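Serine acetyltransferase (Neisseria gonorrhoeae, PDB 6WYE) probably catalyses acetyl transfer from acetyl-CoA to L-serine, giving O-acetyl-L-serine and CoA, the first of two steps from serine to cysteine. Local coordinates at residues 131-136 and 181-185; 69-73 and 126-130; 201-207 and 227-233; 105-109 and 136-140. All blocks are in the same frame, centred on the assembly; numbering follows the deposited sequence.

Interaction 1 of 4, residues 131-136 and 181-185; sequences KGFHAI and LDHAT. With LMR ((2S)-2-hydroxybutanedioic acid), chain H.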
loop_
_atom_site.group_PDB
_atom_site.type_symbol
_atom_site.label_atom_id
_atom_site.label_comp_id
_atom_site.label_asym_id
_atom_site.label_seq_id
_atom_site.Cartn_x
_atom_site.Cartn_y
_atom_site.Cartn_z
ATOM N N LYS A 131 14.360 18.014 -2.120
ATOM C CA LYS A 131 13.272 18.162 -1.158
ATOM C C LYS A 131 12.948 19.627 -0.849
ATOM O O LYS A 131 11.787 19.956 -0.586
ATOM C CB LYS A 131 13.687 17.420 0.120
ATOM C CG LYS A 131 12.802 17.490 1.299
ATOM C CD LYS A 131 13.283 16.466 2.372
ATOM C CE LYS A 131 14.412 17.015 3.257
ATOM N NZ LYS A 131 14.614 16.158 4.482
ATOM N N GLY A 132 13.953 20.513 -0.853
ATOM C CA GLY A 132 13.685 21.923 -0.585
ATOM C C GLY A 132 12.895 22.595 -1.698
ATOM O O GLY A 132 12.011 23.420 -1.439
ATOM N N PHE A 133 13.197 22.244 -2.948
ATOM C CA PHE A 133 12.373 22.693 -4.066
ATOM C C PHE A 133 10.941 22.161 -3.957
ATOM O O PHE A 133 9.976 22.906 -4.179
ATOM C CB PHE A 133 13.022 22.257 -5.383
ATOM C CG PHE A 133 12.166 22.521 -6.577
ATOM C CD1 PHE A 133 12.131 23.793 -7.143
ATOM C CD2 PHE A 133 11.378 21.512 -7.124
ATOM C CE1 PHE A 133 11.336 24.058 -8.237
ATOM C CE2 PHE A 133 10.569 21.765 -8.223
ATOM C CZ PHE A 133 10.547 23.045 -8.780
ATOM N N HIS A 134 10.771 20.881 -3.608
ATOM C CA HIS A 134 9.422 20.347 -3.441
ATOM C C HIS A 134 8.660 21.104 -2.355
ATOM O O HIS A 134 7.502 21.492 -2.549
ATOM C CB HIS A 134 9.472 18.851 -3.101
ATOM C CG HIS A 134 10.164 18.022 -4.135
ATOM N ND1 HIS A 134 10.925 16.920 -3.818
ATOM C CD2 HIS A 134 10.221 18.145 -5.485
ATOM C CE1 HIS A 134 11.427 16.399 -4.928
ATOM N NE2 HIS A 134 11.010 17.120 -5.953
ATOM N N ALA A 135 9.307 21.352 -1.212
ATOM C CA ALA A 135 8.600 21.984 -0.097
ATOM C C ALA A 135 8.159 23.398 -0.451
ATOM O O ALA A 135 7.037 23.805 -0.120
ATOM C CB ALA A 135 9.480 22.006 1.153
ATOM N N ILE A 136 9.032 24.158 -1.121
ATOM C CA ILE A 136 8.694 25.522 -1.512
ATOM C C ILE A 136 7.469 25.525 -2.417
ATOM O O ILE A 136 6.529 26.300 -2.217
ATOM C CB ILE A 136 9.893 26.193 -2.220
ATOM C CG1 ILE A 136 11.049 26.490 -1.260
ATOM C CG2 ILE A 136 9.457 27.472 -2.950
ATOM C CD1 ILE A 136 10.662 27.327 -0.087
ATOM N N LEU A 181 16.039 26.720 -1.368
ATOM C CA LEU A 181 16.093 26.117 -0.031
ATOM C C LEU A 181 16.903 24.836 -0.202
ATOM O O LEU A 181 16.364 23.794 -0.587
ATOM C CB LEU A 181 14.699 25.842 0.524
ATOM C CG LEU A 181 14.636 25.038 1.838
ATOM C CD1 LEU A 181 15.438 25.721 2.946
ATOM C CD2 LEU A 181 13.192 24.827 2.284
ATOM N N ASP A 182 18.200 24.922 0.052
ATOM C CA ASP A 182 19.111 23.810 -0.193
ATOM C C ASP A 182 19.082 22.815 0.970
ATOM O O ASP A 182 19.216 23.218 2.133
ATOM C CB ASP A 182 20.522 24.357 -0.397
ATOM C CG ASP A 182 21.463 23.350 -1.007
ATOM O OD1 ASP A 182 20.998 22.289 -1.477
ATOM O OD2 ASP A 182 22.681 23.626 -1.017
ATOM N N HIS A 183 18.930 21.513 0.680
ATOM C CA HIS A 183 18.881 20.388 1.676
ATOM C C HIS A 183 17.544 20.410 2.416
ATOM O O HIS A 183 17.008 19.322 2.607
ATOM C CB HIS A 183 20.115 20.277 2.567
ATOM C CG HIS A 183 21.422 20.584 1.927
ATOM N ND1 HIS A 183 22.003 19.756 1.002
ATOM C CD2 HIS A 183 22.279 21.605 2.116
ATOM C CE1 HIS A 183 23.153 20.267 0.632
ATOM N NE2 HIS A 183 23.345 21.394 1.304
ATOM N N ALA A 184 17.138 21.561 2.948
ATOM C CA ALA A 184 15.793 21.843 3.476
ATOM C C ALA A 184 15.525 21.393 4.908
ATOM O O ALA A 184 14.811 22.092 5.631
ATOM C CB ALA A 184 14.704 21.218 2.589
ATOM N N THR A 185 16.054 20.238 5.321
ATOM C CA THR A 185 15.665 19.638 6.597
ATOM C C THR A 185 15.696 20.650 7.734
ATOM O O THR A 185 16.711 21.306 7.972
ATOM C CB THR A 185 16.592 18.480 6.941
ATOM O OG1 THR A 185 16.778 17.665 5.773
ATOM C CG2 THR A 185 15.976 17.641 8.057
HETATM C C1 LMR H . 27.147 22.736 -2.685
HETATM O O1A LMR H . 28.115 23.395 -2.401
HETATM O O1B LMR H . 27.175 21.744 -3.360
HETATM C C2 LMR H . 25.804 23.213 -2.125
HETATM O O2 LMR H . 24.785 22.306 -2.400
HETATM C C3 LMR H . 25.856 23.444 -0.613
HETATM C C4 LMR H . 26.227 22.194 0.150
HETATM O O4A LMR H . 26.251 21.151 -0.439
HETATM O O4B LMR H . 26.481 22.293 1.312
HETATM O O HOH W 1 16.691 21.382 -1.838
#

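Interaction 2 of 4, residues 69-73 and 126-130; sequences VLAYH and PLLYF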
loop_
_atom_site.group_PDB
_atom_site.type_symbol
_atom_site.label_atom_id
_atom_site.label_comp_id
_atom_site.label_asym_id
_atom_site.label_seq_id
_atom_site.Cartn_x
_atom_site.Cartn_y
_atom_site.Cartn_z
ATOM N N VAL A 69 3.620 18.329 -14.558
ATOM C CA VAL A 69 4.634 17.465 -13.957
ATOM C C VAL A 69 4.755 17.751 -12.464
ATOM O O VAL A 69 4.716 16.835 -11.631
ATOM C CB VAL A 69 5.980 17.643 -14.682
ATOM C CG1 VAL A 69 7.117 16.978 -13.907
ATOM C CG2 VAL A 69 5.885 17.079 -16.107
ATOM N N LEU A 70 4.866 19.029 -12.101
ATOM C CA LEU A 70 5.036 19.384 -10.695
ATOM C C LEU A 70 3.842 18.932 -9.862
ATOM O O LEU A 70 4.004 18.287 -8.818
ATOM C CB LEU A 70 5.239 20.887 -10.566
ATOM C CG LEU A 70 5.455 21.390 -9.131
ATOM C CD1 LEU A 70 6.859 21.025 -8.627
ATOM C CD2 LEU A 70 5.235 22.886 -9.087
ATOM N N ALA A 71 2.629 19.216 -10.336
ATOM C CA ALA A 71 1.439 18.784 -9.607
ATOM C C ALA A 71 1.438 17.277 -9.414
ATOM O O ALA A 71 1.088 16.778 -8.335
ATOM C CB ALA A 71 0.174 19.221 -10.352
ATOM N N TYR A 72 1.835 16.536 -10.451
ATOM C CA TYR A 72 1.864 15.079 -10.362
ATOM C C TYR A 72 2.891 14.610 -9.336
ATOM O O TYR A 72 2.588 13.781 -8.473
ATOM C CB TYR A 72 2.155 14.487 -11.738
ATOM C CG TYR A 72 1.922 13.002 -11.864
ATOM C CD1 TYR A 72 0.671 12.505 -12.197
ATOM C CD2 TYR A 72 2.960 12.098 -11.681
ATOM C CE1 TYR A 72 0.455 11.136 -12.333
ATOM C CE2 TYR A 72 2.757 10.727 -11.830
ATOM C CZ TYR A 72 1.508 10.257 -12.153
ATOM O OH TYR A 72 1.302 8.905 -12.288
ATOM N N HIS A 73 4.096 15.130 -9.413
ATOM C CA HIS A 73 5.170 14.679 -8.496
ATOM C C HIS A 73 4.870 15.082 -7.056
ATOM O O HIS A 73 5.058 14.273 -6.194
ATOM C CB HIS A 73 6.511 15.214 -8.961
ATOM C CG HIS A 73 7.694 14.489 -8.442
ATOM N ND1 HIS A 73 7.738 13.147 -8.326
ATOM C CD2 HIS A 73 8.892 14.935 -8.055
ATOM C CE1 HIS A 73 8.909 12.798 -7.895
ATOM N NE2 HIS A 73 9.618 13.863 -7.710
ATOM N N PRO A 126 16.668 19.171 -9.420
ATOM C CA PRO A 126 15.824 19.678 -8.319
ATOM C C PRO A 126 14.352 19.390 -8.524
ATOM O O PRO A 126 13.637 19.140 -7.541
ATOM C CB PRO A 126 16.102 21.192 -8.297
ATOM C CG PRO A 126 16.696 21.508 -9.631
ATOM C CD PRO A 126 17.401 20.265 -10.097
ATOM N N LEU A 127 13.876 19.454 -9.773
ATOM C CA LEU A 127 12.464 19.197 -10.051
ATOM C C LEU A 127 12.031 17.857 -9.461
ATOM O O LEU A 127 10.977 17.750 -8.823
ATOM C CB LEU A 127 12.197 19.230 -11.565
ATOM C CG LEU A 127 10.810 18.699 -11.955
ATOM C CD1 LEU A 127 9.708 19.555 -11.343
ATOM C CD2 LEU A 127 10.614 18.601 -13.457
ATOM N N LEU A 128 12.843 16.824 -9.663
ATOM C CA LEU A 128 12.481 15.482 -9.226
ATOM C C LEU A 128 13.051 15.093 -7.871
ATOM O O LEU A 128 12.427 14.293 -7.171
ATOM C CB LEU A 128 12.942 14.448 -10.269
ATOM C CG LEU A 128 12.264 14.621 -11.623
ATOM C CD1 LEU A 128 12.805 13.648 -12.681
ATOM C CD2 LEU A 128 10.754 14.482 -11.461
ATOM N N TYR A 129 14.214 15.623 -7.470
ATOM C CA TYR A 129 14.938 15.009 -6.363
ATOM C C TYR A 129 15.396 15.949 -5.256
ATOM O O TYR A 129 16.071 15.476 -4.335
ATOM C CB TYR A 129 16.168 14.247 -6.893
ATOM C CG TYR A 129 15.842 13.307 -8.056
ATOM C CD1 TYR A 129 14.969 12.234 -7.885
ATOM C CD2 TYR A 129 16.398 13.508 -9.310
ATOM C CE1 TYR A 129 14.663 11.377 -8.912
ATOM C CE2 TYR A 129 16.105 12.649 -10.374
ATOM C CZ TYR A 129 15.242 11.592 -10.169
ATOM O OH TYR A 129 14.943 10.764 -11.219
ATOM N N PHE A 130 15.077 17.249 -5.306
ATOM C CA PHE A 130 15.503 18.178 -4.252
ATOM C C PHE A 130 14.315 18.516 -3.359
ATOM O O PHE A 130 13.403 19.238 -3.769
ATOM C CB PHE A 130 16.126 19.455 -4.823
ATOM C CG PHE A 130 17.564 19.297 -5.269
ATOM C CD1 PHE A 130 18.134 18.041 -5.406
ATOM C CD2 PHE A 130 18.337 20.418 -5.572
ATOM C CE1 PHE A 130 19.449 17.896 -5.828
ATOM C CE2 PHE A 130 19.643 20.289 -5.986
ATOM C CZ PHE A 130 20.205 19.030 -6.132
#

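Interaction 3 of 4, residues 201-207 and 227-233; sequences ILHGVTL and IGANASI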
loop_
_atom_site.group_PDB
_atom_site.type_symbol
_atom_site.label_atom_id
_atom_site.label_comp_id
_atom_site.label_asym_id
_atom_site.label_seq_id
_atom_site.Cartn_x
_atom_site.Cartn_y
_atom_site.Cartn_z
ATOM N N ILE A 201 18.509 30.043 1.033
ATOM C CA ILE A 201 18.319 29.595 2.407
ATOM C C ILE A 201 18.868 28.182 2.537
ATOM O O ILE A 201 18.590 27.319 1.695
ATOM C CB ILE A 201 16.830 29.618 2.817
ATOM C CG1 ILE A 201 16.203 30.980 2.514
ATOM C CG2 ILE A 201 16.670 29.277 4.283
ATOM C CD1 ILE A 201 14.827 31.154 3.142
ATOM N N LEU A 202 19.608 27.930 3.614
ATOM C CA LEU A 202 20.132 26.598 3.877
ATOM C C LEU A 202 19.205 25.845 4.836
ATOM O O LEU A 202 18.272 26.403 5.423
ATOM C CB LEU A 202 21.560 26.679 4.433
ATOM C CG LEU A 202 22.710 26.751 3.407
ATOM C CD1 LEU A 202 22.873 25.387 2.702
ATOM C CD2 LEU A 202 22.524 27.861 2.370
ATOM N N HIS A 203 19.449 24.543 4.954
ATOM C CA HIS A 203 18.682 23.700 5.859
ATOM C C HIS A 203 18.786 24.215 7.300
ATOM O O HIS A 203 19.746 24.897 7.676
ATOM C CB HIS A 203 19.210 22.270 5.786
ATOM C CG HIS A 203 20.675 22.179 6.070
ATOM N ND1 HIS A 203 21.632 22.480 5.126
ATOM C CD2 HIS A 203 21.349 21.850 7.200
ATOM C CE1 HIS A 203 22.834 22.339 5.658
ATOM N NE2 HIS A 203 22.690 21.947 6.911
ATOM N N GLY A 204 17.783 23.875 8.113
ATOM C CA GLY A 204 17.796 24.210 9.530
ATOM C C GLY A 204 17.505 25.659 9.880
ATOM O O GLY A 204 17.546 26.015 11.072
ATOM N N VAL A 205 17.187 26.497 8.899
ATOM C CA VAL A 205 16.943 27.913 9.157
ATOM C C VAL A 205 15.544 28.108 9.724
ATOM O O VAL A 205 14.581 27.459 9.305
ATOM C CB VAL A 205 17.159 28.735 7.877
ATOM C CG1 VAL A 205 16.534 30.130 7.996
ATOM C CG2 VAL A 205 18.635 28.858 7.598
ATOM N N THR A 206 15.425 29.017 10.687
ATOM C CA THR A 206 14.154 29.336 11.317
ATOM C C THR A 206 13.793 30.785 11.042
ATOM O O THR A 206 14.574 31.686 11.360
ATOM C CB THR A 206 14.224 29.107 12.827
ATOM O OG1 THR A 206 14.611 27.755 13.082
ATOM C CG2 THR A 206 12.867 29.395 13.454
ATOM N N LEU A 207 12.622 31.000 10.438
ATOM C CA LEU A 207 11.987 32.316 10.395
ATOM C C LEU A 207 10.839 32.259 11.393
ATOM O O LEU A 207 9.685 31.988 11.056
ATOM C CB LEU A 207 11.529 32.654 8.979
ATOM C CG LEU A 207 12.667 32.396 7.978
ATOM C CD1 LEU A 207 12.216 32.594 6.559
ATOM C CD2 LEU A 207 13.901 33.257 8.266
ATOM N N ILE A 227 20.931 33.172 3.775
ATOM C CA ILE A 227 20.839 32.727 5.167
ATOM C C ILE A 227 21.527 31.375 5.277
ATOM O O ILE A 227 21.092 30.401 4.641
ATOM C CB ILE A 227 19.389 32.623 5.656
ATOM C CG1 ILE A 227 18.554 33.842 5.254
ATOM C CG2 ILE A 227 19.356 32.399 7.178
ATOM C CD1 ILE A 227 17.110 33.744 5.704
ATOM N N GLY A 228 22.591 31.311 6.101
ATOM C CA GLY A 228 23.369 30.098 6.258
ATOM C C GLY A 228 22.699 29.061 7.154
ATOM O O GLY A 228 21.726 29.345 7.855
ATOM N N ALA A 229 23.286 27.861 7.164
ATOM C CA ALA A 229 22.688 26.710 7.839
ATOM C C ALA A 229 22.441 26.958 9.329
ATOM O O ALA A 229 23.282 27.517 10.042
ATOM C CB ALA A 229 23.582 25.480 7.662
ATOM N N ASN A 230 21.257 26.538 9.786
ATOM C CA ASN A 230 20.845 26.533 11.185
ATOM C C ASN A 230 20.840 27.928 11.815
ATOM O O ASN A 230 20.915 28.049 13.037
ATOM C CB ASN A 230 21.696 25.575 12.020
ATOM C CG ASN A 230 21.056 24.204 12.134
ATOM O OD1 ASN A 230 19.830 24.085 12.135
ATOM N ND2 ASN A 230 21.875 23.164 12.208
ATOM N N ALA A 231 20.759 28.983 11.007
ATOM C CA ALA A 231 20.521 30.315 11.548
ATOM C C ALA A 231 19.073 30.436 12.006
ATOM O O ALA A 231 18.172 29.778 11.466
ATOM C CB ALA A 231 20.822 31.390 10.499
ATOM N N SER A 232 18.851 31.280 13.018
ATOM C CA SER A 232 17.514 31.585 13.515
ATOM C C SER A 232 17.258 33.083 13.450
ATOM O O SER A 232 18.081 33.883 13.910
ATOM C CB SER A 232 17.338 31.116 14.954
ATOM O OG SER A 232 17.369 29.706 15.023
ATOM N N ILE A 233 16.112 33.458 12.900
ATOM C CA ILE A 233 15.701 34.850 12.789
ATOM C C ILE A 233 14.341 34.932 13.455
ATOM O O ILE A 233 13.380 34.309 12.979
ATOM C CB ILE A 233 15.659 35.317 11.328
ATOM C CG1 ILE A 233 16.966 34.932 10.628
ATOM C CG2 ILE A 233 15.442 36.822 11.235
ATOM C CD1 ILE A 233 17.053 35.343 9.171
HETATM O O HOH W 2 17.162 27.589 13.374
#

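Interaction 4 of 4, residues 105-109 and 136-140; sequences CVEAD and IQAHR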
loop_
_atom_site.group_PDB
_atom_site.type_symbol
_atom_site.label_atom_id
_atom_site.label_comp_id
_atom_site.label_asym_id
_atom_site.label_seq_id
_atom_site.Cartn_x
_atom_site.Cartn_y
_atom_site.Cartn_z
ATOM N N CYS A 105 6.886 31.532 -10.702
ATOM C CA CYS A 105 7.790 31.377 -9.568
ATOM C C CYS A 105 8.534 30.054 -9.640
ATOM O O CYS A 105 9.745 30.001 -9.395
ATOM C CB CYS A 105 6.993 31.504 -8.276
ATOM S SG CYS A 105 6.286 33.146 -8.099
ATOM N N VAL A 106 7.830 28.981 -10.024
ATOM C CA VAL A 106 8.452 27.661 -10.150
ATOM C C VAL A 106 9.639 27.717 -11.101
ATOM O O VAL A 106 10.737 27.225 -10.792
ATOM C CB VAL A 106 7.414 26.622 -10.622
ATOM C CG1 VAL A 106 8.103 25.350 -11.097
ATOM C CG2 VAL A 106 6.439 26.300 -9.508
ATOM N N GLU A 107 9.439 28.331 -12.271
ATOM C CA GLU A 107 10.522 28.438 -13.246
ATOM C C GLU A 107 11.677 29.271 -12.709
ATOM O O GLU A 107 12.847 28.917 -12.900
ATOM C CB GLU A 107 10.000 29.044 -14.555
ATOM C CG GLU A 107 8.833 28.272 -15.158
ATOM C CD GLU A 107 8.855 28.255 -16.681
ATOM O OE1 GLU A 107 9.694 28.965 -17.286
ATOM O OE2 GLU A 107 8.011 27.541 -17.270
ATOM N N ALA A 108 11.375 30.394 -12.055
ATOM C CA ALA A 108 12.450 31.200 -11.481
ATOM C C ALA A 108 13.257 30.392 -10.471
ATOM O O ALA A 108 14.491 30.465 -10.440
ATOM C CB ALA A 108 11.870 32.455 -10.828
ATOM N N ASP A 109 12.570 29.599 -9.648
ATOM C CA ASP A 109 13.253 28.789 -8.642
ATOM C C ASP A 109 14.201 27.779 -9.278
ATOM O O ASP A 109 15.325 27.592 -8.801
ATOM C CB ASP A 109 12.214 28.077 -7.763
ATOM C CG ASP A 109 11.510 29.027 -6.807
ATOM O OD1 ASP A 109 11.807 30.244 -6.844
ATOM O OD2 ASP A 109 10.661 28.564 -6.005
ATOM N N ILE A 136 9.032 24.158 -1.121
ATOM C CA ILE A 136 8.694 25.522 -1.512
ATOM C C ILE A 136 7.469 25.525 -2.417
ATOM O O ILE A 136 6.529 26.300 -2.217
ATOM C CB ILE A 136 9.893 26.193 -2.220
ATOM C CG1 ILE A 136 11.049 26.490 -1.260
ATOM C CG2 ILE A 136 9.457 27.472 -2.950
ATOM C CD1 ILE A 136 10.662 27.327 -0.087
ATOM N N GLN A 137 7.485 24.684 -3.455
ATOM C CA GLN A 137 6.378 24.683 -4.405
ATOM C C GLN A 137 5.110 24.135 -3.769
ATOM O O GLN A 137 4.015 24.635 -4.049
ATOM C CB GLN A 137 6.733 23.892 -5.666
ATOM C CG GLN A 137 8.067 24.262 -6.355
ATOM C CD GLN A 137 8.471 25.721 -6.197
ATOM O OE1 GLN A 137 7.640 26.628 -6.294
ATOM N NE2 GLN A 137 9.764 25.951 -5.966
ATOM N N ALA A 138 5.224 23.096 -2.930
ATOM C CA ALA A 138 4.049 22.658 -2.184
ATOM C C ALA A 138 3.486 23.805 -1.360
ATOM O O ALA A 138 2.264 23.958 -1.254
ATOM C CB ALA A 138 4.382 21.470 -1.276
ATOM N N HIS A 139 4.359 24.634 -0.773
ATOM C CA HIS A 139 3.830 25.745 0.020
ATOM C C HIS A 139 3.113 26.768 -0.853
ATOM O O HIS A 139 2.047 27.265 -0.479
ATOM C CB HIS A 139 4.917 26.455 0.813
ATOM C CG HIS A 139 4.464 27.794 1.312
ATOM N ND1 HIS A 139 3.558 27.931 2.343
ATOM C CD2 HIS A 139 4.697 29.046 0.848
ATOM C CE1 HIS A 139 3.297 29.214 2.529
ATOM N NE2 HIS A 139 3.977 29.910 1.634
ATOM N N ARG A 140 3.680 27.094 -2.015
ATOM C CA ARG A 140 3.024 28.045 -2.913
ATOM C C ARG A 140 1.594 27.616 -3.207
ATOM O O ARG A 140 0.654 28.413 -3.088
ATOM C CB ARG A 140 3.815 28.171 -4.219
ATOM C CG ARG A 140 5.172 28.786 -4.093
ATOM C CD ARG A 140 5.755 29.058 -5.485
ATOM N NE ARG A 140 7.192 29.307 -5.430
ATOM C CZ ARG A 140 7.735 30.419 -4.937
ATOM N NH1 ARG A 140 6.963 31.392 -4.464
ATOM N NH2 ARG A 140 9.052 30.564 -4.923
#

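Interaction 1 of 4, residues 131-136 and 181-185
G132, in the first turn of helix 131-147, lies close against the end of strand 180-182 because no side chain intervenes. Its CA donates a nearly straight CA-H...O contact to the carbonyl of L181 (G132 CA to L181 O 3.3 Å), while the methyl of A184 presses on the same carbon (A184 CB to G132 CA 3.4 Å). L181 lays CG and CD2 beside G132, and its CB meets CG1 of I136 one helical turn on. Beside this tight patch the contact is wetter and looser. A water donates to L181 O at 2.7 Å and accepts weakly from the N-H groups of G132 and H183, bridging helix and turn. K131 runs out along the turn, its chain bent at chi3 (84°), which brings NZ to the hydroxyl of T185 (K131 NZ to T185 OG1 2.9 Å); NZ also bonds to S162 O of the second subunit. On the far side, in the ligand pocket, D182 points away from the helix, with OD2 2.8 Å from hydroxyl O2 of the bound malate, and the H183 ring turns an edge to the malate carboxylate carbon C4. D168 of the second subunit holds H183 ND1. Thus a CA-H...O contact, apolar packing, one lysine-hydroxyl bond and a water seat the turn on the helix, while D182 and H183 are directed at the ligand.

Interaction 2 of 4, residues 69-73 and 126-130
L127 and H73 meet where helix 66-78 packs against the short helix 124-129, within the helical N-terminal part of the serine acetyltransferase. In sequence order the second segment begins with P126, which faces helix 100-116 instead. L127 follows, and its two methyls divide the work: CD2 touches CG1 of V69 at 3.9 Å, the two side chains crossing at about a right angle, while CD1 approaches CD1 of L70 at 4.2 Å. The carbonyl of L127 lies near the edge of the H73 ring, close to CD2, but takes its hydrogen bond from H134 of helix 131-147. L128 is held in two ways by the same imidazole. Its carbonyl oxygen accepts from H73 NE2 at 2.9 Å, with 162° at the hydrogen; the oxygen sits close to the ring plane, though the donor approaches tilted 17° from the carbonyl plane. Its methyl CD2 lies over one ring face in a CH-pi contact, 4.1 Å from the centroid. With CG of H73 anti to the backbone N (chi1 -160°), the ring extends across the gap to L128. The helix ends before F130. As H73 NE2 is a donor here, it carries a proton, and the bond fixes the rotation of a buried ring while satisfying a carbonyl in the last turn of helix 124-129.

Interaction 3 of 4, residues 201-207 and 227-233
V205 and I227 pack closely, V205 CG2 meeting I227 CG2 at 3.6 Å as the two chains cross at about a right angle. On the same inward side, L207 and I233 lie side by side, their methyls CD2 and CD1 3.9 Å apart, and L207 CD2 also reaches CD1 of I227. Around this core the backbones pair in parallel. T206 N bonds to A231 O at 3.0 Å and I233 N to T206 O at 2.8 Å; L202 N bonds to I227 O. These are successive coils of the left-handed parallel beta-helix of the hexapeptide-repeat transferases, and the type II turns L202-V205 and G228-A231 stack at a corner, where N230 N bonds to H203 O. There H203 CG lies between the backbone N and the carbonyl carbon (chi1 56°), and the methyl of A229 covers one face of its ring, 4.0 Å from the centroid. A water further out joins G204 O, A231 O, T206 OG1 and S232 OG. Within the chain, I245 of the next coil backs I227, A231 and I233. Across the subunit boundary, H203 NE2 bonds to T206 OG1 of the second subunit, and H203 of the fourth subunit bonds T206 OG1 in turn.

Interaction 4 of 4, residues 105-109 and 136-140
D109 and R140 face each other between two nearly antiparallel helices (166°) of the helical N-terminal domain, helix 100-116 and helix 131-147, whose axes stand 11.0 Å apart in these segments. The two side chains come from opposite directions to form a buried salt bridge, R140 NH2 to D109 OD2 2.8 Å, almost perfectly straight. OD2 lies in the guanidinium plane, although the carboxylate itself is turned 45° from that plane. Q137 takes the other side of the same oxygen: its NE2 reaches the anti lone pair of D109 OD2 at 2.8 Å, whereas the arginine arrives on the syn side. A bend in the Q137 chain (chi2 -31°) folds its amide back so that OE1 accepts from R140 NE at 2.9 Å, closing a ring of three polar groups that should hold the guanidinium in one orientation. Apolar atoms line this network. I136 adds its CG2 methyl beside OD2, and V106 rests CG2 against the amide oxygen of Q137 at 3.4 Å. The remaining carboxylate oxygen, OD1, bonds to L179 N, and R140 NH2 also bonds to G176 O, linking the helix pair to the first coil of the beta-helix. Over the centre of the guanidinium face, C105 CB sits 3.6 Å from R140 CZ.

Overall arrangement
All four contacts are buried. Interactions 2 and 4 belong to the helical N-terminal domain, interaction 3 to the beta-helix, and interaction 1 joins the two. Helix 131-147 is common to interactions 1 and 4, which share I136, while H134 links interaction 1 to interaction 2 through L127 O, and L70 packs on V106 between interactions 2 and 4. Interaction 1 passes into interaction 3 along neighbouring strands, where D182 N meets I201 O. Chemistry follows place: ionic between helices in interaction 4, aliphatic packing and one histidine bond in interaction 2, a glycine-carbonyl fit with a water bridge in interaction 1, repeated backbone pairing in interaction 3. Only interaction 4 has no other chain of the assembly touching its segments.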